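Local structure of adenylate cyclase (Hippeastrum hybrid cultivar, 6YP4) at residues A14-L17 with L18-L22. The protein is a CYTH-family enzyme that, although named an adenylyl cyclase, shows dominant triphosphatase activity and binds magnesium and a GTP analogue. Numbering follows the deposited sequence.
Sequences AHQL and LSDAL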
loop_
_atom_site.group_PDB
_atom_site.type_symbol
_atom_site.label_atom_id
_atom_site.label_comp_id
_atom_site.label_asym_id
_atom_site.label_seq_id
_atom_site.Cartn_x
_atom_site.Cartn_y
_atom_site.Cartn_z
ATOM N N ALA A 14 9.512 6.447 23.437
ATOM C CA ALA A 14 8.154 6.019 23.103
ATOM C C ALA A 14 8.127 5.349 21.740
ATOM O O ALA A 14 7.464 4.324 21.567
ATOM C CB ALA A 14 7.174 7.189 23.140
ATOM N N HIS A 15 8.870 5.897 20.771
ATOM C CA HIS A 15 8.925 5.304 19.434
ATOM C C HIS A 15 9.524 3.901 19.477
ATOM O O HIS A 15 9.024 2.977 18.817
ATOM C CB HIS A 15 9.738 6.212 18.502
ATOM C CG HIS A 15 9.948 5.651 17.127
ATOM N ND1 HIS A 15 11.018 4.842 16.806
ATOM C CD2 HIS A 15 9.229 5.792 15.986
ATOM C CE1 HIS A 15 10.942 4.498 15.529
ATOM N NE2 HIS A 15 9.870 5.067 15.008
ATOM N N GLN A 16 10.607 3.732 20.237
ATOM C CA GLN A 16 11.208 2.418 20.432
ATOM C C GLN A 16 10.197 1.416 20.979
ATOM O O GLN A 16 10.012 0.334 20.410
ATOM C CB GLN A 16 12.406 2.538 21.377
ATOM C CG GLN A 16 13.007 1.208 21.825
ATOM C CD GLN A 16 13.772 0.506 20.709
ATOM O OE1 GLN A 16 14.564 1.123 19.990
ATOM N NE2 GLN A 16 13.541 -0.789 20.564
ATOM N N LEU A 17 9.537 1.749 22.094
ATOM C CA LEU A 17 8.663 0.763 22.727
ATOM C C LEU A 17 7.428 0.468 21.864
ATOM O O LEU A 17 6.979 -0.681 21.791
ATOM C CB LEU A 17 8.278 1.220 24.131
ATOM C CG LEU A 17 9.407 1.211 25.168
ATOM C CD1 LEU A 17 8.961 1.794 26.499
ATOM C CD2 LEU A 17 9.971 -0.169 25.377
ATOM N N LEU A 18 6.883 1.467 21.157
ATOM C CA LEU A 18 5.784 1.156 20.233
ATOM C C LEU A 18 6.258 0.282 19.074
ATOM O O LEU A 18 5.541 -0.639 18.640
ATOM C CB LEU A 18 5.150 2.441 19.708
ATOM C CG LEU A 18 3.972 2.291 18.741
ATOM C CD1 LEU A 18 2.924 1.373 19.286
ATOM C CD2 LEU A 18 3.370 3.644 18.448
ATOM N N SER A 19 7.461 0.564 18.560
ATOM C CA SER A 19 8.032 -0.239 17.487
ATOM C C SER A 19 8.122 -1.707 17.895
ATOM O O SER A 19 7.741 -2.605 17.127
ATOM C CB SER A 19 9.402 0.336 17.107
ATOM O OG SER A 19 10.053 -0.435 16.109
ATOM N N ASP A 20 8.593 -1.962 19.125
ATOM C CA ASP A 20 8.662 -3.319 19.664
ATOM C C ASP A 20 7.279 -3.921 19.825
ATOM O O ASP A 20 7.083 -5.112 19.556
ATOM C CB ASP A 20 9.371 -3.328 21.027
ATOM C CG ASP A 20 10.821 -2.937 20.932
ATOM O OD1 ASP A 20 11.428 -3.162 19.860
ATOM O OD2 ASP A 20 11.358 -2.407 21.934
ATOM N N ALA A 21 6.310 -3.123 20.299
ATOM C CA ALA A 21 4.957 -3.642 20.500
ATOM C C ALA A 21 4.304 -4.078 19.195
ATOM O O ALA A 21 3.498 -5.014 19.197
ATOM C CB ALA A 21 4.080 -2.600 21.197
ATOM N N LEU A 22 4.643 -3.435 18.071
ATOM C CA LEU A 22 4.021 -3.740 16.786
ATOM C C LEU A 22 4.824 -4.705 15.927
ATOM O O LEU A 22 4.323 -5.120 14.870
ATOM C CB LEU A 22 3.784 -2.456 15.974
ATOM C CG LEU A 22 2.784 -1.430 16.519
ATOM C CD1 LEU A 22 2.890 -0.127 15.746
ATOM C CD2 LEU A 22 1.356 -1.955 16.486
#
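Gln16 and Asp20 join their side chains one turn apart on helix 12-22, an i to i+4 contact on the outer face of a helix that packs against the CYTH sheet. Gln16 NE2 donates to Asp20 OD2 at 3.0 Å, and the N-H points almost straight at the oxygen (165°). The bond lies nearly in the plane of the Gln16 amide. It meets OD2 on the syn side, somewhat out of the carboxylate plane. Amide and carboxylate are turned 53° against each other, and the second oxygen, Asp20 OD1, lies 3.3 Å from NE2. Gln16 starts with CG anti to the backbone N (chi1 172°), and a bend at chi2 then brings the amide over toward Asp20. Asp20 has CG beside its own backbone N, which turns the carboxylate back along the helix toward Gln16.

The same two residues are also linked through the backbone: Asp20 N donates to Gln16 O at 3.0 Å. The bonds from Leu18 N to Ala14 O, Ser19 N to His15 O and Ala21 N to Leu17 O belong to the same i+4 to i series of alpha-helical bonds. On the buried side, Leu18 packs on Phe180 and Leu181 of helix 170-183 and on Leu150 of strand 147-155. His15 meets the ring of Tyr161, and Leu22 lies on Tyr140 and Phe180.

The helix is thus amphipathic: Leu18 and Leu22 face the sheet and helix 170-183, while Gln16, Leu17 and Asp20 lie on the exposed side. There, a neutral amide donor partners a carboxylate that is probably ionised, so the pair is a polar side-chain link without a salt bridge.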